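PDB 2Z72: protein-tyrosine-phosphatase from Shewanella sp., which probably hydrolyses phosphate esters such as phosphotyrosine at a zinc-binding calcineurin-like active site that remains active in the cold. Local coordinates for residues 181-186 with 190-195; 9-14 with 125-130; 208-213 with 258-263; 246-249 with 253-256. One frame throughout, in Å; residues are numbered along the deposited sequence. Where two conformers were deposited one is given.

The four contacts fall into two touching pairs. Interactions 1 and 2 have centres about 12 Å apart and meet at the loop entering helix 186-192: E186 bonds to V13 O and to Y130. Interactions 3 and 4, about 11 Å apart between centres, share the loop leading from helix 243-249 toward helix 267-277; P254 O receives the N-H of G208 and G209. Along the chain interaction 2 closes first, then interaction 1, while interaction 4 falls wholly between the segments of interaction 3. Interactions 2 and 3 lie about 32 Å apart, centre to centre. The first pair joins strand 8-14 to helices 122-138 and 186-192; the second lies in loops close to the zinc ions.

Interaction 1: 181-186 with 190-195; sequences YSADTE and WLRSKN. Unlike the reference sequence in segment 181-186: S182 (reference Gly).
R192 reaches from helix 186-192 back to Y181, S182 and A183 in the loop that leads into that helix, its guanidinium taking Y181 O at the edge and the S182-A183 peptide over one face. At the edge, NH2 gives a nearly straight bond to Y181 O (2.8 Å, 168° at the hydrogen), with the oxygen close to the guanidinium plane and the donor in the carbonyl plane. Over the face, A183 N stands 3.5 Å above the centre of the group, and S182 C comes within 3.4 Å of R192 NH2. A183 CB runs alongside the arm, 4.0 Å from R192 NE. The arm is extended from CG to NE, and a chi4 of 81° then turns the flat group across it, face to the loop.

The peptide over that face belongs to a type I turn from S182 to T185. Its S182 O takes two donors, T185 N and T185 OG1 (2.7 Å), and T185 is also the N-cap, its OG1 reaching G188 N. Further along, W190 N closes a helical turn on E186 O at 3.0 Å, while its indole leads off toward D133.

Other partners of R192 include D233, in a salt bridge at NH1, and G188 O at NH2. With a leucine in its place, Y181 O would probably lose this donor, D233 its opposite charge, and the turn the flat group against it. N-H groups thus go to two carbonyls and a carboxylate, leaving the face for a peptide, and D233 is likely to balance much of the positive charge.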
loop_
_atom_site.group_PDB
_atom_site.type_symbol
_atom_site.label_atom_id
_atom_site.label_comp_id
_atom_site.label_asym_id
_atom_site.label_seq_id
_atom_site.Cartn_x
_atom_site.Cartn_y
_atom_site.Cartn_z
ATOM N N TYR A 181 -6.392 14.371 1.809
ATOM C CA TYR A 181 -6.164 13.265 0.844
ATOM C C TYR A 181 -7.365 13.059 -0.055
ATOM O O TYR A 181 -7.600 11.958 -0.565
ATOM C CB TYR A 181 -5.816 11.937 1.589
ATOM C CG TYR A 181 -4.548 12.140 2.420
ATOM C CD1 TYR A 181 -3.306 12.129 1.794
ATOM C CD2 TYR A 181 -4.560 12.403 3.764
ATOM C CE1 TYR A 181 -2.132 12.348 2.505
ATOM C CE2 TYR A 181 -3.437 12.625 4.485
ATOM C CZ TYR A 181 -2.211 12.588 3.868
ATOM O OH TYR A 181 -1.067 12.791 4.600
ATOM N N SER A 182 -8.148 14.117 -0.251
ATOM C CA SER A 182 -9.355 14.055 -1.088
ATOM C C SER A 182 -9.014 14.031 -2.563
ATOM O O SER A 182 -7.850 14.100 -2.992
ATOM C CB SER A 182 -10.238 15.243 -0.694
ATOM O OG SER A 182 -9.561 16.426 -1.088
ATOM N N ALA A 183 -10.069 13.955 -3.386
ATOM C CA ALA A 183 -9.876 13.897 -4.831
ATOM C C ALA A 183 -9.294 15.139 -5.451
ATOM O O ALA A 183 -8.903 15.135 -6.632
ATOM C CB ALA A 183 -11.208 13.577 -5.486
ATOM N N ASP A 184 -9.216 16.245 -4.725
ATOM C CA ASP A 184 -8.605 17.463 -5.177
ATOM C C ASP A 184 -7.083 17.461 -4.973
ATOM O O ASP A 184 -6.410 18.385 -5.426
ATOM C CB ASP A 184 -9.152 18.710 -4.432
ATOM C CG ASP A 184 -9.031 18.586 -2.938
ATOM O OD1 ASP A 184 -8.550 19.522 -2.274
ATOM O OD2 ASP A 184 -9.446 17.556 -2.354
ATOM N N THR A 185 -6.591 16.450 -4.265
ATOM C CA THR A 185 -5.213 16.386 -3.916
ATOM C C THR A 185 -4.448 15.428 -4.820
ATOM O O THR A 185 -5.006 14.405 -5.290
ATOM C CB THR A 185 -4.968 15.983 -2.432
ATOM O OG1 THR A 185 -5.254 14.616 -2.251
ATOM C CG2 THR A 185 -5.803 16.882 -1.492
ATOM N N GLU A 186 -3.175 15.689 -5.048
ATOM C CA GLU A 186 -2.322 14.820 -5.836
ATOM C C GLU A 186 -2.292 13.401 -5.286
ATOM O O GLU A 186 -2.506 12.415 -6.020
ATOM C CB GLU A 186 -0.906 15.382 -5.904
ATOM C CG GLU A 186 0.056 14.611 -6.793
ATOM C CD GLU A 186 -0.263 14.674 -8.266
ATOM O OE1 GLU A 186 0.248 13.828 -9.030
ATOM O OE2 GLU A 186 -1.079 15.518 -8.680
ATOM N N TRP A 190 -3.857 9.949 -6.954
ATOM C CA TRP A 190 -3.003 8.782 -7.122
ATOM C C TRP A 190 -3.599 7.579 -6.435
ATOM O O TRP A 190 -3.751 6.480 -7.040
ATOM C CB TRP A 190 -1.657 9.111 -6.594
ATOM C CG TRP A 190 -0.590 8.079 -6.560
ATOM C CD1 TRP A 190 0.013 7.382 -7.553
ATOM C CD2 TRP A 190 0.094 7.672 -5.355
ATOM N NE1 TRP A 190 1.000 6.554 -7.081
ATOM C CE2 TRP A 190 1.057 6.727 -5.734
ATOM C CE3 TRP A 190 -0.040 8.009 -4.029
ATOM C CZ2 TRP A 190 1.910 6.109 -4.809
ATOM C CZ3 TRP A 190 0.806 7.411 -3.108
ATOM C CH2 TRP A 190 1.759 6.481 -3.496
ATOM N N LEU A 191 -4.003 7.681 -5.174
ATOM C CA LEU A 191 -4.577 6.562 -4.449
ATOM C C LEU A 191 -5.858 6.084 -5.096
ATOM O O LEU A 191 -6.113 4.882 -5.136
ATOM C CB LEU A 191 -4.837 6.939 -2.997
ATOM C CG LEU A 191 -3.586 7.180 -2.145
ATOM C CD1 LEU A 191 -3.988 7.791 -0.818
ATOM C CD2 LEU A 191 -2.790 5.883 -1.932
ATOM N N ARG A 192 -6.707 6.986 -5.596
ATOM C CA ARG A 192 -7.975 6.625 -6.208
ATOM C C ARG A 192 -7.823 5.900 -7.547
ATOM O O ARG A 192 -8.797 5.404 -8.068
ATOM C CB ARG A 192 -8.869 7.850 -6.314
ATOM C CG ARG A 192 -9.505 8.207 -4.958
ATOM C CD ARG A 192 -10.141 9.582 -5.008
ATOM N NE ARG A 192 -10.770 9.946 -3.761
ATOM C CZ ARG A 192 -10.134 10.425 -2.698
ATOM N NH1 ARG A 192 -10.839 10.729 -1.613
ATOM N NH2 ARG A 192 -8.845 10.595 -2.719
ATOM N N SER A 193 -6.597 5.831 -8.082
ATOM C CA SER A 193 -6.302 5.062 -9.264
ATOM C C SER A 193 -5.947 3.597 -8.961
ATOM O O SER A 193 -5.855 2.791 -9.873
ATOM C CB SER A 193 -5.241 5.682 -10.137
ATOM O OG SER A 193 -3.962 5.512 -9.559
ATOM N N LYS A 194 -5.693 3.299 -7.683
ATOM C CA LYS A 194 -5.107 2.016 -7.321
ATOM C C LYS A 194 -6.117 0.886 -7.241
ATOM O O LYS A 194 -7.309 1.071 -7.058
ATOM C CB LYS A 194 -4.318 2.189 -6.008
ATOM C CG LYS A 194 -3.164 3.173 -6.121
ATOM C CD LYS A 194 -2.189 2.895 -7.258
ATOM C CE LYS A 194 -1.043 3.853 -7.357
ATOM N NZ LYS A 194 -0.239 3.558 -8.585
ATOM N N ASN A 195 -5.559 -0.316 -7.439
ATOM C CA ASN A 195 -6.268 -1.568 -7.232
ATOM C C ASN A 195 -6.269 -1.922 -5.756
ATOM O O ASN A 195 -5.518 -1.397 -4.928
ATOM C CB ASN A 195 -5.630 -2.685 -8.052
ATOM C CG ASN A 195 -5.826 -2.478 -9.537
ATOM O OD1 ASN A 195 -6.966 -2.272 -9.964
ATOM N ND2 ASN A 195 -4.774 -2.490 -10.327
#

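Interaction 2: 9-14 with 125-130; sequences DGPYVI and VLWFMY
W127 brings its indole up to P11 and V13 of the N-terminal strand, and a single hydrogen bond carries the polar part of the contact. NE1 donates to P11 O at 2.9 Å with 159° at the hydrogen; the oxygen lies at the ring edge, near its plane, while the donor sits somewhat out of the carbonyl plane. The bond gives a buried indole N-H its acceptor. What aims the ring at the strand is the first torsion of W127, which sets CG opposite its own carbonyl carbon and beside the backbone N (chi1 -72°).

The apolar contacts lie on either side of this bond along the strand. The P11 ring and the indole cross obliquely, P11 CD coming within 3.8 Å of W127 CD1. V13 supplies its CG2 methyl, 3.6 Å from W127 CZ2, at the six-membered ring.

Backbone shape matters as well. A cis peptide precedes P11, and G10 has a positive phi at which a side chain would be jammed against the carbonyl of D9. On the helix itself, W127 CZ3 stands 3.9 Å above the centre of the Y130 ring.

The strand and helix axes approach to 10.0 Å and run at 56° to one another. Strand 8-14 is an outer strand of a three-stranded antiparallel sheet and pairs with 22-27, whose W25 and A23 pack on P11 and V13. Helix 122-138 also sends F128 to helix 83-92, and thereby stands between that helix and the N-terminal sheet.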
loop_
_atom_site.group_PDB
_atom_site.type_symbol
_atom_site.label_atom_id
_atom_site.label_comp_id
_atom_site.label_asym_id
_atom_site.label_seq_id
_atom_site.Cartn_x
_atom_site.Cartn_y
_atom_site.Cartn_z
ATOM N N ASP A 9 6.070 18.700 8.368
ATOM C CA ASP A 9 5.193 17.695 7.757
ATOM C C ASP A 9 4.762 18.188 6.382
ATOM O O ASP A 9 4.552 19.384 6.183
ATOM C CB ASP A 9 3.993 17.453 8.625
ATOM C CG ASP A 9 3.000 16.428 8.105
ATOM O OD1 ASP A 9 1.809 16.656 8.371
ATOM O OD2 ASP A 9 3.436 15.441 7.474
ATOM N N GLY A 10 4.579 17.277 5.479
ATOM C CA GLY A 10 4.116 17.587 4.126
ATOM C C GLY A 10 5.047 17.126 3.057
ATOM O O GLY A 10 5.991 16.367 3.312
ATOM N N PRO A 11 4.839 17.558 1.812
ATOM C CA PRO A 11 3.795 18.485 1.437
ATOM C C PRO A 11 2.446 17.823 1.216
ATOM O O PRO A 11 2.351 16.612 0.972
ATOM C CB PRO A 11 4.344 18.989 0.097
ATOM C CG PRO A 11 5.083 17.829 -0.500
ATOM C CD PRO A 11 5.730 17.169 0.701
ATOM N N TYR A 12 1.404 18.638 1.333
ATOM C CA TYR A 12 0.052 18.308 0.923
ATOM C C TYR A 12 -0.191 19.101 -0.371
ATOM O O TYR A 12 -0.195 20.321 -0.352
ATOM C CB TYR A 12 -0.933 18.719 2.002
ATOM C CG TYR A 12 -0.725 17.982 3.309
ATOM C CD1 TYR A 12 0.126 18.453 4.304
ATOM C CD2 TYR A 12 -1.351 16.757 3.554
ATOM C CE1 TYR A 12 0.297 17.770 5.497
ATOM C CE2 TYR A 12 -1.166 16.095 4.712
ATOM C CZ TYR A 12 -0.330 16.572 5.682
ATOM O OH TYR A 12 -0.191 15.834 6.845
ATOM N N VAL A 13 -0.338 18.390 -1.501
ATOM C CA VAL A 13 -0.389 19.012 -2.803
ATOM C C VAL A 13 -1.795 18.957 -3.368
ATOM O O VAL A 13 -2.431 17.922 -3.386
ATOM C CB VAL A 13 0.624 18.339 -3.775
ATOM C CG1 VAL A 13 0.457 18.884 -5.175
ATOM C CG2 VAL A 13 2.048 18.486 -3.298
ATOM N N ILE A 14 -2.266 20.138 -3.790
ATOM C CA ILE A 14 -3.562 20.279 -4.484
ATOM C C ILE A 14 -3.277 20.303 -5.958
ATOM O O ILE A 14 -2.415 21.073 -6.396
ATOM C CB ILE A 14 -4.156 21.668 -4.075
ATOM C CG1 ILE A 14 -4.286 21.769 -2.568
ATOM C CG2 ILE A 14 -5.377 21.961 -4.883
ATOM C CD1 ILE A 14 -5.006 20.667 -1.893
ATOM N N VAL A 125 6.446 8.259 3.645
ATOM C CA VAL A 125 6.146 7.013 2.960
ATOM C C VAL A 125 5.397 7.255 1.694
ATOM O O VAL A 125 5.722 6.674 0.624
ATOM C CB VAL A 125 5.399 6.016 3.864
ATOM C CG1 VAL A 125 5.136 4.738 3.063
ATOM C CG2 VAL A 125 6.202 5.688 5.109
ATOM N N LEU A 126 4.355 8.095 1.727
ATOM C CA LEU A 126 3.548 8.309 0.537
ATOM C C LEU A 126 4.355 8.861 -0.605
ATOM O O LEU A 126 4.304 8.363 -1.747
ATOM C CB LEU A 126 2.364 9.230 0.896
ATOM C CG LEU A 126 1.254 8.620 1.761
ATOM C CD1 LEU A 126 0.357 9.712 2.282
ATOM C CD2 LEU A 126 0.400 7.613 0.994
ATOM N N TRP A 127 5.130 9.922 -0.346
ATOM C CA TRP A 127 5.879 10.534 -1.443
ATOM C C TRP A 127 7.004 9.627 -1.922
ATOM O O TRP A 127 7.359 9.687 -3.105
ATOM C CB TRP A 127 6.382 11.940 -1.071
ATOM C CG TRP A 127 5.285 12.942 -1.005
ATOM C CD1 TRP A 127 4.780 13.588 0.066
ATOM C CD2 TRP A 127 4.531 13.399 -2.152
ATOM N NE1 TRP A 127 3.774 14.418 -0.322
ATOM C CE2 TRP A 127 3.595 14.336 -1.672
ATOM C CE3 TRP A 127 4.558 13.137 -3.536
ATOM C CZ2 TRP A 127 2.699 14.985 -2.509
ATOM C CZ3 TRP A 127 3.666 13.781 -4.361
ATOM C CH2 TRP A 127 2.749 14.695 -3.857
ATOM N N PHE A 128 7.603 8.847 -1.041
ATOM C CA PHE A 128 8.583 7.886 -1.440
ATOM C C PHE A 128 7.943 6.864 -2.374
ATOM O O PHE A 128 8.528 6.541 -3.420
ATOM C CB PHE A 128 9.193 7.195 -0.214
ATOM C CG PHE A 128 10.067 6.011 -0.568
ATOM C CD1 PHE A 128 11.318 6.165 -1.122
ATOM C CD2 PHE A 128 9.598 4.741 -0.340
ATOM C CE1 PHE A 128 12.093 5.073 -1.458
ATOM C CE2 PHE A 128 10.378 3.640 -0.680
ATOM C CZ PHE A 128 11.642 3.798 -1.219
ATOM N N MET A 129 6.787 6.353 -2.017
ATOM C CA MET A 129 6.127 5.331 -2.858
ATOM C C MET A 129 5.665 5.917 -4.176
ATOM O O MET A 129 5.678 5.185 -5.180
ATOM C CB MET A 129 5.010 4.663 -2.081
ATOM C CG MET A 129 5.445 3.770 -0.933
ATOM S SD MET A 129 6.635 2.499 -1.385
ATOM C CE MET A 129 5.656 1.568 -2.551
ATOM N N TYR A 130 5.265 7.185 -4.202
ATOM C CA TYR A 130 4.890 7.860 -5.445
ATOM C C TYR A 130 6.105 7.910 -6.373
ATOM O O TYR A 130 6.060 7.565 -7.549
ATOM C CB TYR A 130 4.353 9.204 -5.059
ATOM C CG TYR A 130 3.863 10.136 -6.148
ATOM C CD1 TYR A 130 4.760 10.824 -6.949
ATOM C CD2 TYR A 130 2.527 10.364 -6.381
ATOM C CE1 TYR A 130 4.349 11.685 -7.949
ATOM C CE2 TYR A 130 2.076 11.249 -7.345
ATOM C CZ TYR A 130 3.007 11.908 -8.117
ATOM O OH TYR A 130 2.642 12.825 -9.103
#

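Interaction 3: 208-213 with 258-263; sequences GGISSE and RGYFSE
Y260 sends its ring toward G209 and I210 because its CG stands opposite the carbonyl carbon and beside the backbone N (chi1 -58°), and a chi2 of -22° sets the turn of the ring. The phenol oxygen arrives at the backbone of I210: I210 N donates to Y260 OH at 2.9 Å, with a bent 146° at the hydrogen, and I210 O is 2.7 Å from the same oxygen. Beside the hydroxyl, G209 CA packs 3.7 Å from Y260 CE2. A side chain on G209 would collide with that ring carbon, and its backbone angles already call for glycine.

Segment 208-213 follows H207, a zinc ligand just after strand 203-206, so Y260 pins one of the metal-bearing loops of the calcineurin-like phosphoesterase fold from the 3-10 turn 259-261. A phenylalanine here would probably leave I210 N without its acceptor and let the glycine loop shift against the ring. A water bridges the backbones, donating to G208 O at 3.0 Å and accepting from Y260 N at 3.0 Å. I282 and V284 of strand 281-284 and L270 and I273 of helix 267-277 also touch the Y260 side chain.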
loop_
_atom_site.group_PDB
_atom_site.type_symbol
_atom_site.label_atom_id
_atom_site.label_comp_id
_atom_site.label_asym_id
_atom_site.label_seq_id
_atom_site.Cartn_x
_atom_site.Cartn_y
_atom_site.Cartn_z
ATOM N N GLY A 208 -6.193 -8.050 3.296
ATOM C CA GLY A 208 -6.732 -8.891 4.360
ATOM C C GLY A 208 -6.807 -10.347 3.993
ATOM O O GLY A 208 -6.157 -11.224 4.583
ATOM N N GLY A 209 -7.619 -10.646 2.973
ATOM C CA GLY A 209 -7.785 -12.021 2.484
ATOM C C GLY A 209 -9.139 -12.149 1.850
ATOM O O GLY A 209 -10.002 -11.334 1.970
ATOM N N ILE A 210 -9.325 -13.296 1.125
ATOM C CA ILE A 210 -10.556 -13.578 0.422
ATOM C C ILE A 210 -11.289 -14.687 1.186
ATOM O O ILE A 210 -10.774 -15.783 1.351
ATOM C CB ILE A 210 -10.282 -13.963 -1.042
ATOM C CG1 ILE A 210 -9.345 -12.997 -1.755
ATOM C CG2 ILE A 210 -11.624 -14.155 -1.782
ATOM C CD1 ILE A 210 -9.916 -11.609 -1.947
ATOM N N SER A 211 -12.496 -14.360 1.596
ATOM C CA SER A 211 -13.421 -15.260 2.265
ATOM C C SER A 211 -14.307 -15.971 1.241
ATOM O O SER A 211 -14.396 -15.575 0.083
ATOM C CB SER A 211 -14.269 -14.540 3.275
ATOM O OG SER A 211 -15.123 -13.610 2.569
ATOM N N SER A 212 -14.980 -17.005 1.679
ATOM C CA SER A 212 -15.844 -17.799 0.789
ATOM C C SER A 212 -17.006 -16.977 0.281
ATOM O O SER A 212 -17.589 -17.265 -0.785
ATOM C CB SER A 212 -16.318 -19.042 1.544
ATOM O OG SER A 212 -15.197 -19.948 1.576
ATOM N N GLU A 213 -17.360 -15.905 0.980
ATOM C CA GLU A 213 -18.442 -14.975 0.491
ATOM C C GLU A 213 -18.100 -14.373 -0.849
ATOM O O GLU A 213 -19.029 -14.058 -1.608
ATOM C CB GLU A 213 -18.740 -13.914 1.562
ATOM C CG GLU A 213 -19.815 -12.908 1.223
ATOM C CD GLU A 213 -20.312 -12.059 2.359
ATOM O OE1 GLU A 213 -19.740 -12.229 3.445
ATOM O OE2 GLU A 213 -21.186 -11.177 2.071
ATOM N N ARG A 258 -9.684 -11.584 8.318
ATOM C CA ARG A 258 -8.585 -12.182 9.019
ATOM C C ARG A 258 -8.696 -13.696 9.173
ATOM O O ARG A 258 -7.998 -14.305 9.971
ATOM C CB ARG A 258 -8.360 -11.600 10.442
ATOM C CG ARG A 258 -7.977 -10.153 10.342
ATOM C CD ARG A 258 -7.446 -9.722 11.684
ATOM N NE ARG A 258 -7.406 -8.315 11.844
ATOM C CZ ARG A 258 -6.536 -7.392 11.745
ATOM N NH1 ARG A 258 -6.595 -6.056 11.953
ATOM N NH2 ARG A 258 -5.317 -7.789 11.371
ATOM N N GLY A 259 -9.584 -14.298 8.393
ATOM C CA GLY A 259 -9.890 -15.708 8.531
ATOM C C GLY A 259 -8.668 -16.576 8.329
ATOM O O GLY A 259 -8.588 -17.684 8.908
ATOM N N TYR A 260 -7.700 -16.203 7.470
ATOM C CA TYR A 260 -6.536 -17.084 7.229
ATOM C C TYR A 260 -5.703 -17.270 8.509
ATOM O O TYR A 260 -4.948 -18.225 8.597
ATOM C CB TYR A 260 -5.632 -16.575 6.113
ATOM C CG TYR A 260 -6.307 -16.409 4.784
ATOM C CD1 TYR A 260 -7.482 -17.106 4.464
ATOM C CD2 TYR A 260 -5.788 -15.589 3.821
ATOM C CE1 TYR A 260 -8.084 -16.939 3.214
ATOM C CE2 TYR A 260 -6.382 -15.437 2.585
ATOM C CZ TYR A 260 -7.532 -16.098 2.275
ATOM O OH TYR A 260 -8.104 -15.904 1.044
ATOM N N PHE A 261 -5.880 -16.379 9.478
ATOM C CA PHE A 261 -5.159 -16.387 10.742
ATOM C C PHE A 261 -5.944 -16.933 11.894
ATOM O O PHE A 261 -5.478 -16.937 13.044
ATOM C CB PHE A 261 -4.660 -14.955 11.034
ATOM C CG PHE A 261 -3.747 -14.460 9.949
ATOM C CD1 PHE A 261 -4.263 -13.697 8.900
ATOM C CD2 PHE A 261 -2.416 -14.774 9.961
ATOM C CE1 PHE A 261 -3.408 -13.315 7.891
ATOM C CE2 PHE A 261 -1.591 -14.347 8.976
ATOM C CZ PHE A 261 -2.082 -13.614 7.917
ATOM N N SER A 262 -7.138 -17.396 11.631
ATOM C CA SER A 262 -8.016 -18.032 12.573
ATOM C C SER A 262 -7.562 -19.464 12.821
ATOM O O SER A 262 -7.217 -20.200 11.910
ATOM C CB SER A 262 -9.479 -17.993 12.115
ATOM O OG SER A 262 -10.309 -18.735 12.995
ATOM N N GLU A 263 -7.535 -19.867 14.093
ATOM C CA GLU A 263 -7.127 -21.204 14.406
ATOM C C GLU A 263 -8.114 -22.265 13.887
ATOM O O GLU A 263 -7.756 -23.439 13.856
ATOM C CB GLU A 263 -7.036 -21.462 15.934
ATOM C CG GLU A 263 -5.636 -21.588 16.447
ATOM C CD GLU A 263 -5.400 -22.120 17.849
ATOM O OE1 GLU A 263 -4.635 -23.106 17.925
ATOM O OE2 GLU A 263 -5.937 -21.507 18.767
HETATM O O HOH W 1 -7.170 -13.481 6.248
#

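Interaction 4: 246-249 with 253-256; sequences NFLF and GPTW
G253 presses its CA onto the face of the F247 ring, a CH-pi contact of 4.2 Å from CA to the ring centroid and 28° off the normal. The same CA makes a CA-H...O contact with F247 O at 3.2 Å. Glycine is needed here, since a CB would run into both F247 O and L248 O. F247 has its CG anti to the backbone N (chi1 171°), which brings the ring back over the returning chain. P254 follows, its CD 4.2 Å from F247 CZ, the two side chains crossing at about a right angle; P254 CD is also 4.2 Å from L248 CD2.

At the far end W256 CD1 lies 3.3 Å from F249 O, and a water bridges F249 O and W256 NE1: it donates to F249 O (2.7 Å) and accepts from W256 NE1 (3.0 Å) near the indole plane.

In the next shell, Y228 OH bonds to L248 O, and T255 OG1 bonds to Q152. W256 packs on N149, a zinc ligand, so the turn borders the metal site. Around it, helix 221-231 lies against L248 and P254, helix 149-156 meets F249 and W256, and helix 212-216 reaches F247 through E213 and P254 through W214.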
loop_
_atom_site.group_PDB
_atom_site.type_symbol
_atom_site.label_atom_id
_atom_site.label_comp_id
_atom_site.label_asym_id
_atom_site.label_seq_id
_atom_site.Cartn_x
_atom_site.Cartn_y
_atom_site.Cartn_z
ATOM N N ASN A 246 -21.117 -3.355 1.193
ATOM C CA ASN A 246 -20.957 -3.692 2.603
ATOM C C ASN A 246 -19.972 -4.841 2.778
ATOM O O ASN A 246 -19.045 -4.818 3.567
ATOM C CB ASN A 246 -22.342 -3.987 3.160
ATOM C CG ASN A 246 -22.326 -4.222 4.655
ATOM O OD1 ASN A 246 -21.434 -4.919 5.163
ATOM N ND2 ASN A 246 -23.277 -3.664 5.387
ATOM N N PHE A 247 -20.152 -5.868 1.950
ATOM C CA PHE A 247 -19.171 -6.978 1.902
ATOM C C PHE A 247 -17.775 -6.483 1.618
ATOM O O PHE A 247 -16.822 -6.776 2.313
ATOM C CB PHE A 247 -19.545 -8.009 0.825
ATOM C CG PHE A 247 -18.446 -9.012 0.633
ATOM C CD1 PHE A 247 -17.799 -9.135 -0.590
ATOM C CD2 PHE A 247 -18.016 -9.805 1.664
ATOM C CE1 PHE A 247 -16.764 -10.007 -0.764
ATOM C CE2 PHE A 247 -16.996 -10.717 1.514
ATOM C CZ PHE A 247 -16.348 -10.808 0.315
ATOM N N LEU A 248 -17.604 -5.727 0.531
ATOM C CA LEU A 248 -16.299 -5.312 0.075
ATOM C C LEU A 248 -15.564 -4.447 1.076
ATOM O O LEU A 248 -14.335 -4.530 1.187
ATOM C CB LEU A 248 -16.397 -4.616 -1.301
ATOM C CG LEU A 248 -16.740 -5.514 -2.487
ATOM C CD1 LEU A 248 -16.986 -4.645 -3.729
ATOM C CD2 LEU A 248 -15.604 -6.501 -2.707
ATOM N N PHE A 249 -16.297 -3.563 1.760
ATOM C CA PHE A 249 -15.638 -2.583 2.604
ATOM C C PHE A 249 -15.515 -2.969 4.049
ATOM O O PHE A 249 -14.719 -2.314 4.773
ATOM C CB PHE A 249 -16.370 -1.224 2.519
ATOM C CG PHE A 249 -15.943 -0.427 1.296
ATOM C CD1 PHE A 249 -16.438 -0.644 0.043
ATOM C CD2 PHE A 249 -14.974 0.547 1.427
ATOM C CE1 PHE A 249 -16.028 0.083 -1.076
ATOM C CE2 PHE A 249 -14.596 1.288 0.328
ATOM C CZ PHE A 249 -15.087 1.042 -0.915
ATOM N N GLY A 253 -14.600 -8.798 4.161
ATOM C CA GLY A 253 -14.185 -8.496 2.820
ATOM C C GLY A 253 -12.679 -8.429 2.646
ATOM O O GLY A 253 -11.893 -8.668 3.586
ATOM N N PRO A 254 -12.265 -8.184 1.408
ATOM C CA PRO A 254 -10.849 -8.308 1.102
ATOM C C PRO A 254 -9.881 -7.473 1.912
ATOM O O PRO A 254 -8.716 -7.887 2.009
ATOM C CB PRO A 254 -10.827 -7.885 -0.392
ATOM C CG PRO A 254 -12.158 -8.340 -0.946
ATOM C CD PRO A 254 -13.132 -8.127 0.204
ATOM N N THR A 255 -10.288 -6.320 2.427
ATOM C CA THR A 255 -9.356 -5.475 3.152
ATOM C C THR A 255 -9.431 -5.588 4.671
ATOM O O THR A 255 -8.560 -5.050 5.339
ATOM C CB THR A 255 -9.523 -4.004 2.758
ATOM O OG1 THR A 255 -10.859 -3.623 3.033
ATOM C CG2 THR A 255 -9.191 -3.796 1.292
ATOM N N TRP A 256 -10.353 -6.387 5.195
ATOM C CA TRP A 256 -10.441 -6.605 6.645
ATOM C C TRP A 256 -10.362 -8.052 7.050
ATOM O O TRP A 256 -10.105 -8.346 8.216
ATOM C CB TRP A 256 -11.736 -6.020 7.192
ATOM C CG TRP A 256 -11.804 -4.551 7.296
ATOM C CD1 TRP A 256 -12.192 -3.653 6.326
ATOM C CD2 TRP A 256 -11.472 -3.765 8.425
ATOM N NE1 TRP A 256 -12.144 -2.381 6.784
ATOM C CE2 TRP A 256 -11.696 -2.402 8.089
ATOM C CE3 TRP A 256 -11.036 -4.026 9.714
ATOM C CZ2 TRP A 256 -11.481 -1.354 8.977
ATOM C CZ3 TRP A 256 -10.817 -3.001 10.587
ATOM C CH2 TRP A 256 -11.034 -1.664 10.228
HETATM O O HOH W 2 -12.932 -0.275 4.788
#